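Local coordinates for protein UlvanLyase-PL25 (Pseudoalteromonas sp. PLSV, PDB 5UAS) that cleaves ulvan, the sulfated rhamnose and uronic acid polysaccharide of green seaweed cell walls, as a lyase of polysaccharide lyase family 25, at residues Gly35-Ile40 with Leu429-Val434; Val41-Gly46 with Tyr164-Lys169; Glu109-Ile114 with His140-Arg145. All coordinates share one frame; numbering follows the deposited sequence.

Contact 1. Residues Gly35-Ile40 with Leu429-Val434. With 83Y (3-O-sulfo-alpha-L-rhamnopyranose), chain C; GCD (4-deoxy-alpha-L-threo-hex-4-enopyranuronic acid), chain B.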
# COMPACT_ATOMS: atom_id res chain seq x y z
N GLY A 35 -13.95 7.43 4.04
CA GLY A 35 -13.11 7.75 2.89
C GLY A 35 -12.75 6.49 2.13
O GLY A 35 -13.61 5.71 1.74
N ASN A 36 -11.45 6.32 1.86
CA ASN A 36 -10.89 5.04 1.43
C ASN A 36 -10.26 4.41 2.65
O ASN A 36 -9.23 4.91 3.11
CB ASN A 36 -9.84 5.24 0.35
CG ASN A 36 -10.42 5.68 -0.97
OD1 ASN A 36 -11.41 5.13 -1.42
ND2 ASN A 36 -9.80 6.66 -1.61
N PRO A 37 -10.86 3.39 3.26
CA PRO A 37 -10.34 2.93 4.56
C PRO A 37 -9.12 2.06 4.45
O PRO A 37 -8.51 1.78 5.48
CB PRO A 37 -11.51 2.14 5.16
CG PRO A 37 -12.77 2.70 4.46
CD PRO A 37 -12.27 2.99 3.04
N LEU A 38 -8.80 1.60 3.24
CA LEU A 38 -7.70 0.68 2.95
C LEU A 38 -7.10 1.06 1.60
O LEU A 38 -7.78 1.64 0.74
CB LEU A 38 -8.16 -0.77 2.84
CG LEU A 38 -8.93 -1.43 4.01
CD1 LEU A 38 -9.73 -2.68 3.52
CD2 LEU A 38 -7.97 -1.78 5.09
N ALA A 39 -5.86 0.65 1.39
CA ALA A 39 -5.21 0.76 0.08
C ALA A 39 -4.02 -0.19 0.07
O ALA A 39 -3.50 -0.58 1.11
CB ALA A 39 -4.76 2.20 -0.25
N ILE A 40 -3.61 -0.58 -1.13
CA ILE A 40 -2.50 -1.51 -1.25
C ILE A 40 -1.19 -0.86 -0.82
O ILE A 40 -0.30 -1.53 -0.29
CB ILE A 40 -2.44 -2.06 -2.68
CG1 ILE A 40 -3.53 -3.14 -2.87
CG2 ILE A 40 -1.02 -2.59 -3.01
CD1 ILE A 40 -3.86 -3.42 -4.32
N LEU A 429 -8.19 -7.57 3.34
CA LEU A 429 -9.21 -6.70 3.91
C LEU A 429 -9.90 -5.93 2.79
O LEU A 429 -9.27 -5.56 1.79
CB LEU A 429 -8.57 -5.75 4.91
CG LEU A 429 -8.06 -6.47 6.16
CD1 LEU A 429 -6.95 -5.69 6.82
CD2 LEU A 429 -9.25 -6.65 7.16
N VAL A 430 -11.20 -5.71 2.96
CA VAL A 430 -12.03 -5.07 1.96
C VAL A 430 -12.90 -4.03 2.64
O VAL A 430 -13.45 -4.27 3.72
CB VAL A 430 -12.93 -6.11 1.25
CG1 VAL A 430 -13.61 -5.48 0.04
CG2 VAL A 430 -12.16 -7.34 0.91
N ALA A 431 -13.11 -2.90 1.97
CA ALA A 431 -14.02 -1.88 2.49
C ALA A 431 -15.10 -1.65 1.46
O ALA A 431 -14.79 -1.40 0.30
CB ALA A 431 -13.29 -0.56 2.77
N GLU A 432 -16.36 -1.73 1.89
CA GLU A 432 -17.50 -1.61 0.99
C GLU A 432 -17.90 -0.14 0.94
O GLU A 432 -18.75 0.32 1.70
CB GLU A 432 -18.62 -2.51 1.47
CG GLU A 432 -19.95 -2.36 0.72
CD GLU A 432 -21.04 -3.16 1.40
OE1 GLU A 432 -20.86 -3.53 2.59
OE2 GLU A 432 -22.07 -3.45 0.77
N LYS A 433 -17.28 0.61 0.02
CA LYS A 433 -17.56 2.04 -0.15
C LYS A 433 -18.96 2.24 -0.72
O LYS A 433 -19.24 1.81 -1.85
CB LYS A 433 -16.51 2.69 -1.06
CG LYS A 433 -15.12 2.53 -0.46
CD LYS A 433 -13.95 3.02 -1.34
CE LYS A 433 -14.35 3.70 -2.60
NZ LYS A 433 -13.09 3.97 -3.38
N VAL A 434 -19.84 2.87 0.07
CA VAL A 434 -21.17 3.23 -0.42
C VAL A 434 -21.24 4.74 -0.37
O VAL A 434 -21.29 5.40 -1.41
CB VAL A 434 -22.27 2.56 0.40
CG1 VAL A 434 -23.67 3.02 -0.07
CG2 VAL A 434 -22.12 1.04 0.26
C1 83Y C . -2.81 9.27 -4.25
C2 83Y C . -3.52 8.29 -3.34
C3 83Y C . -5.04 8.53 -3.34
C4 83Y C . -5.63 8.59 -4.76
C5 83Y C . -4.79 9.52 -5.62
C6 83Y C . -5.24 9.42 -7.08
O1S 83Y C . -6.51 6.37 -0.62
O2 83Y C . -3.23 6.98 -3.77
O2S 83Y C . -7.42 8.58 -1.34
O3 83Y C . -5.65 7.48 -2.61
O3S 83Y C . -5.22 8.36 -0.37
O5 83Y C . -3.39 9.25 -5.54
S 83Y C . -6.24 7.71 -1.19
O4 83Y C . -6.96 9.14 -4.73
C1 GCD B . -7.97 8.12 -4.79
C2 GCD B . -9.29 8.73 -4.33
C3 GCD B . -9.61 9.93 -5.22
C4 GCD B . -9.44 9.58 -6.67
C5 GCD B . -8.73 8.52 -7.08
C6 GCD B . -8.65 8.20 -8.50
O2 GCD B . -10.34 7.75 -4.39
O3 GCD B . -8.77 11.05 -4.94
O5 GCD B . -8.07 7.64 -6.13
O6A GCD B . -9.29 8.89 -9.32
O6B GCD B . -7.96 7.23 -8.86

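Contact 2. Residues Val41-Gly46 with Tyr164-Lys169. With BDP (beta-D-glucopyranuronic acid), chain D.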
# COMPACT_ATOMS: atom_id res chain seq x y z
N VAL A 41 -1.10 0.47 -0.93
CA VAL A 41 0.20 1.10 -0.64
C VAL A 41 0.48 1.17 0.87
O VAL A 41 1.64 1.05 1.29
CB VAL A 41 0.32 2.48 -1.28
CG1 VAL A 41 -0.62 3.46 -0.60
CG2 VAL A 41 1.76 3.00 -1.16
N GLN A 42 -0.55 1.34 1.71
CA GLN A 42 -0.35 1.28 3.16
C GLN A 42 -0.41 -0.18 3.59
O GLN A 42 -1.49 -0.77 3.79
CB GLN A 42 -1.38 2.14 3.89
CG GLN A 42 -1.13 3.62 3.78
CD GLN A 42 -1.87 4.30 2.65
OE1 GLN A 42 -2.68 3.69 1.94
NE2 GLN A 42 -1.61 5.57 2.48
N HIS A 43 0.76 -0.80 3.74
CA HIS A 43 0.78 -2.23 3.99
C HIS A 43 1.97 -2.59 4.87
O HIS A 43 3.00 -1.89 4.83
CB HIS A 43 0.90 -3.00 2.65
CG HIS A 43 2.25 -2.89 2.03
ND1 HIS A 43 3.21 -3.87 2.15
CD2 HIS A 43 2.83 -1.87 1.36
CE1 HIS A 43 4.31 -3.48 1.54
NE2 HIS A 43 4.12 -2.26 1.07
N PRO A 44 1.87 -3.66 5.67
CA PRO A 44 0.66 -4.47 5.88
C PRO A 44 -0.48 -3.70 6.51
O PRO A 44 -0.25 -2.92 7.45
CB PRO A 44 1.14 -5.59 6.85
CG PRO A 44 2.65 -5.58 6.72
CD PRO A 44 3.00 -4.15 6.47
N ALA A 45 -1.70 -3.89 6.01
CA ALA A 45 -2.87 -3.46 6.75
C ALA A 45 -3.26 -4.49 7.80
O ALA A 45 -3.89 -4.12 8.79
CB ALA A 45 -4.05 -3.17 5.82
N GLY A 46 -2.89 -5.76 7.61
CA GLY A 46 -3.15 -6.78 8.61
C GLY A 46 -2.04 -7.81 8.57
O GLY A 46 -1.33 -7.94 7.57
N TYR A 164 2.72 7.46 3.15
CA TYR A 164 2.78 6.10 2.60
C TYR A 164 3.68 5.16 3.37
O TYR A 164 4.64 4.61 2.81
CB TYR A 164 3.18 6.12 1.11
CG TYR A 164 2.27 6.99 0.28
CD1 TYR A 164 0.91 6.74 0.23
CD2 TYR A 164 2.76 8.11 -0.39
CE1 TYR A 164 0.05 7.54 -0.53
CE2 TYR A 164 1.91 8.93 -1.14
CZ TYR A 164 0.55 8.63 -1.21
OH TYR A 164 -0.31 9.43 -1.93
N ASN A 165 3.34 4.93 4.63
CA ASN A 165 4.09 4.02 5.50
C ASN A 165 4.05 2.59 5.02
O ASN A 165 2.97 2.02 4.80
CB ASN A 165 3.51 4.09 6.91
CG ASN A 165 3.66 5.44 7.50
OD1 ASN A 165 4.76 6.00 7.54
ND2 ASN A 165 2.55 6.00 7.95
N GLN A 166 5.22 1.97 4.95
CA GLN A 166 5.32 0.56 4.61
C GLN A 166 6.34 -0.03 5.54
O GLN A 166 7.50 0.39 5.54
CB GLN A 166 5.70 0.38 3.14
CG GLN A 166 4.76 1.22 2.26
CD GLN A 166 5.14 1.23 0.80
OE1 GLN A 166 5.39 0.18 0.21
NE2 GLN A 166 5.11 2.39 0.20
N ALA A 167 5.91 -0.97 6.38
CA ALA A 167 6.71 -1.43 7.51
C ALA A 167 7.13 -2.87 7.28
O ALA A 167 6.29 -3.73 7.01
CB ALA A 167 5.93 -1.31 8.82
N ILE A 168 8.43 -3.13 7.37
CA ILE A 168 9.02 -4.44 7.11
C ILE A 168 9.90 -4.84 8.29
O ILE A 168 10.72 -4.04 8.75
CB ILE A 168 9.83 -4.44 5.80
CG1 ILE A 168 8.92 -4.10 4.63
CG2 ILE A 168 10.49 -5.82 5.58
CD1 ILE A 168 9.60 -3.97 3.28
N LYS A 169 9.73 -6.06 8.76
CA LYS A 169 10.58 -6.61 9.82
C LYS A 169 11.41 -7.75 9.24
O LYS A 169 10.86 -8.67 8.62
CB LYS A 169 9.76 -7.13 11.01
CG LYS A 169 10.62 -7.53 12.22
CD LYS A 169 9.80 -7.99 13.42
CE LYS A 169 9.10 -9.33 13.16
NZ LYS A 169 8.52 -9.84 14.46
C1 BDP D . -2.89 14.27 -3.16
C2 BDP D . -3.57 13.67 -4.41
C3 BDP D . -2.60 12.69 -4.98
C4 BDP D . -2.18 11.65 -4.00
C5 BDP D . -1.63 12.28 -2.78
C6 BDP D . -0.09 12.58 -2.73
O2 BDP D . -4.80 13.05 -4.02
O3 BDP D . -1.49 13.33 -5.64
O4 BDP D . -3.06 10.56 -3.68
O5 BDP D . -2.40 13.28 -2.21
O6A BDP D . 0.69 12.01 -3.51
O6B BDP D . 0.35 13.36 -1.88
O HOH W 1 0.60 6.08 4.95

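Contact 3. Residues Glu109-Ile114 with His140-Arg145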
# COMPACT_ATOMS: atom_id res chain seq x y z
N GLU A 109 9.10 -8.48 20.32
CA GLU A 109 8.62 -8.63 21.68
C GLU A 109 7.10 -8.69 21.73
O GLU A 109 6.54 -8.77 22.83
CB GLU A 109 9.12 -7.50 22.58
CG GLU A 109 10.63 -7.59 22.93
CD GLU A 109 11.00 -8.83 23.75
OE1 GLU A 109 10.18 -9.28 24.60
OE2 GLU A 109 12.12 -9.37 23.56
N GLY A 110 6.44 -8.68 20.58
CA GLY A 110 5.01 -8.83 20.55
C GLY A 110 4.25 -7.54 20.60
O GLY A 110 3.03 -7.57 20.57
N TYR A 111 4.92 -6.40 20.66
CA TYR A 111 4.20 -5.14 20.62
C TYR A 111 3.71 -4.87 19.20
O TYR A 111 4.42 -5.11 18.22
CB TYR A 111 5.09 -4.00 21.12
CG TYR A 111 5.39 -4.13 22.60
CD1 TYR A 111 4.51 -3.62 23.56
CD2 TYR A 111 6.54 -4.78 23.04
CE1 TYR A 111 4.77 -3.74 24.93
CE2 TYR A 111 6.81 -4.91 24.41
CZ TYR A 111 5.92 -4.40 25.34
OH TYR A 111 6.20 -4.54 26.69
N ILE A 112 2.48 -4.38 19.11
CA ILE A 112 1.88 -4.04 17.83
C ILE A 112 2.09 -2.55 17.57
O ILE A 112 1.76 -1.69 18.40
CB ILE A 112 0.38 -4.39 17.81
CG1 ILE A 112 0.23 -5.87 18.16
CG2 ILE A 112 -0.21 -4.12 16.45
CD1 ILE A 112 -1.14 -6.25 18.60
N HIS A 113 2.69 -2.26 16.43
CA HIS A 113 2.97 -0.91 15.98
C HIS A 113 1.99 -0.51 14.89
O HIS A 113 1.71 -1.30 13.99
CB HIS A 113 4.40 -0.82 15.42
CG HIS A 113 5.45 -1.11 16.45
ND1 HIS A 113 6.18 -0.11 17.06
CD2 HIS A 113 5.86 -2.28 16.99
CE1 HIS A 113 7.01 -0.66 17.93
NE2 HIS A 113 6.84 -1.97 17.90
N ILE A 114 1.48 0.71 14.98
CA ILE A 114 0.66 1.31 13.94
C ILE A 114 1.31 2.62 13.50
O ILE A 114 1.58 3.50 14.33
CB ILE A 114 -0.77 1.55 14.46
CG1 ILE A 114 -1.41 0.20 14.83
CG2 ILE A 114 -1.56 2.39 13.45
CD1 ILE A 114 -1.85 -0.65 13.65
N HIS A 140 3.31 7.41 14.97
CA HIS A 140 3.70 6.06 15.34
C HIS A 140 3.12 5.76 16.71
O HIS A 140 3.51 6.39 17.70
CB HIS A 140 5.22 5.94 15.35
CG HIS A 140 5.73 4.59 15.75
ND1 HIS A 140 7.04 4.39 16.14
CD2 HIS A 140 5.11 3.39 15.86
CE1 HIS A 140 7.21 3.12 16.46
NE2 HIS A 140 6.06 2.49 16.29
N ALA A 141 2.19 4.81 16.77
CA ALA A 141 1.60 4.36 18.01
C ALA A 141 2.08 2.95 18.29
O ALA A 141 2.40 2.21 17.37
CB ALA A 141 0.07 4.36 17.93
N VAL A 142 2.10 2.56 19.56
CA VAL A 142 2.44 1.18 19.90
C VAL A 142 1.52 0.69 21.01
O VAL A 142 1.11 1.44 21.89
CB VAL A 142 3.93 1.04 20.31
CG1 VAL A 142 4.20 1.75 21.64
CG2 VAL A 142 4.34 -0.43 20.41
N SER A 143 1.20 -0.59 20.95
CA SER A 143 0.37 -1.19 21.99
C SER A 143 1.08 -1.09 23.34
O SER A 143 2.31 -1.19 23.43
CB SER A 143 0.04 -2.64 21.64
OG SER A 143 1.17 -3.50 21.76
N LYS A 144 0.31 -0.86 24.41
CA LYS A 144 0.93 -0.77 25.73
C LYS A 144 1.45 -2.12 26.20
O LYS A 144 2.37 -2.18 27.03
CB LYS A 144 -0.07 -0.21 26.74
CG LYS A 144 -0.28 1.29 26.56
CD LYS A 144 -1.05 1.87 27.74
CE LYS A 144 -1.31 3.36 27.51
NZ LYS A 144 -1.92 4.00 28.71
N ARG A 145 0.87 -3.21 25.72
CA ARG A 145 1.27 -4.54 26.16
C ARG A 145 1.38 -5.43 24.94
O ARG A 145 0.71 -5.18 23.93
CB ARG A 145 0.26 -5.14 27.15
CG ARG A 145 0.23 -4.41 28.47
CD ARG A 145 -1.06 -4.72 29.21
NE ARG A 145 -1.25 -6.15 29.42
CZ ARG A 145 -0.81 -6.81 30.49
NH1 ARG A 145 -0.13 -6.17 31.44
NH2 ARG A 145 -1.04 -8.12 30.61
O HOH W 2 4.27 -3.74 28.57

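Contact 1. Residues Gly35-Ile40 with Leu429-Val434
Leu38 drives its CD1 methyl against the backbone of strand 429-433, and this is the tight end of the contact: Leu38 CD1 comes within 3.3 Å of Leu429 C. Leu38 CD1 also lies 3.6 Å from Leu429 CB, the two leucine side chains crossing at about a right angle. With CG opposite the carbonyl carbon (chi1 -56°), Leu38 extends across to the strand. One step along, the Pro37 ring lies on the methyl of Ala431, with Pro37 CD and Ala431 CB 3.7 Å apart. Pro37 and Leu38 also touch Ile439 and Met441 of the neighbouring strand 439-444, which continues this apolar layer. The segments run roughly antiparallel, but no backbone hydrogen bond joins them; between the two, contact is made through side chains.

The fold is a seven-bladed beta-propeller. In this blade strand 30-33, from the N-terminal end of the chain, pairs with 439-444 from the C-terminal end, the Velcro-like closure of the ring. Segment 35-40 follows that edge strand, meets the glycan at Asn36 and then runs back along 433 to 429.

Beyond Pro37 the packing gives way to a polar, partly exposed end. Lys433 bends at chi3, where CB and CE are almost eclipsed, and Lys433 NZ donates a 2.8 Å bond to Asn36 OD1, in the carbonyl plane. This bond is consistent with the amide orientation that presents ND2 to the substrate: Asn36 ND2 gives one hydrogen to O2 of the unsaturated uronic acid at 3.0 Å (165° at hydrogen) and the other to sulfate oxygen O2S of the sulforhamnose at 3.1 Å, bent to 148°. Asn98 and Lys101 bind the same sulforhamnose, and Asn98 OD1 also takes the backbone N-H of Asn36.

Contact 2. Residues Val41-Gly46 with Tyr164-Lys169
His43 and Gln166 are joined edge-on: Gln166 OE1 sits near the ring plane of His43 and takes the N-H of His43 NE2 at 2.9 Å, bent to 144° at hydrogen. Ring and amide planes stand 56° apart. His43 holds CG between its backbone N and carbonyl carbon (chi1 72°), which turns the NE2 edge of the imidazole to the glutamine amide. Beside this pair, Val41 CG1 packs obliquely on the Tyr164 ring, 3.7 Å from Tyr164 CD1, while CG2 lies near Gln166 NE2. From the other side of the ring plane, also obliquely, Gln42 NE2 comes to 3.6 Å from Tyr164 CD1. Backbone contact is slight: Ala167 N gives a weak 3.4 Å bond to His43 O, the carbonyl of the cis peptide bond that leads into Pro44.

Strand 165-169 is the innermost strand of its propeller blade, and the chain turns a corner at Tyr164, at the substrate-binding end. Tyr164 is the proton acceptor of the lyase reaction; Tyr164 OH approaches carboxylate oxygen O6A of the bound glucuronate to 3.2 Å. The glucuronate is hydrogen-bonded to Arg180, His119 and Tyr222.

In the second shell, Ala225 N donates to Gln166 OE1, Gln166 NE2 donates to Ala223 O, and Trp224 stacks on His43, linking the pair to strand 217-227. With an alanine in place of Gln166, His43 NE2 and the backbone groups of Ala223 and Ala225 would probably lose their common partner, and the imidazole could turn. Gln42 is fixed by Lys101 NZ on its OE1.

Contact 3. Residues Glu109-Ile114 with His140-Arg145
His140 sets CG opposite its backbone N (chi1 179°) and His113 sets CG opposite its carbonyl carbon (chi1 -64°), which brings the two imidazoles rim to rim with planes 30° apart. They belong to the two middle strands of a four-stranded antiparallel propeller blade, 112-116 and 139-143. A nearly straight 2.7 Å hydrogen bond joins His113 ND1 to His140 NE2. The far nitrogens are held too, His113 NE2 by Asp107 and His140 ND1 by Asn157, so both rings are fixed in rotation. Val142 CG2 lies over one face of the His113 ring, 3.8 Å from its centroid, a CH-pi contact made on the same side of the sheet.

In the backbone, Ile114 and Ala141 form a hydrogen-bonded pair, Ala141 N to Ile114 O at 2.8 Å and Ile114 N to Ala141 O at 3.0 Å. His113 and Val142 are the next, non-hydrogen-bonded pair. Beyond it Ser143 N donates to Ile112 O, but the return bond goes to a side chain: Ile112 N donates to Ser143 OG at 3.1 Å. At the outer end, Tyr111 turns its ring edge to Ser143 O, and a water bridges Tyr111 OH to Lys144 O.

From the N-terminal edge strand 30-33 the chain enters the loop that ends at strand 46-49, whose first half supplies contact 1 and second half contact 2. It then builds the blade that begins with strand 46-49 and reaches contact 3, which closes a short loop between neighbouring strands within the next blade. Contact 2 closes after it, when 164-169 begins the following blade beside the loop. Contact 1 closes last, almost 390 residues on, where 429-434 returns in the final blade. The three loops nest without crossing, contact 3 inside contact 2 inside contact 1. Contacts 1 and 2 touch where Leu429 and Leu38 pack on Ala45; contact 3 touches neither, its nearest atoms about 6 Å from those of contact 2.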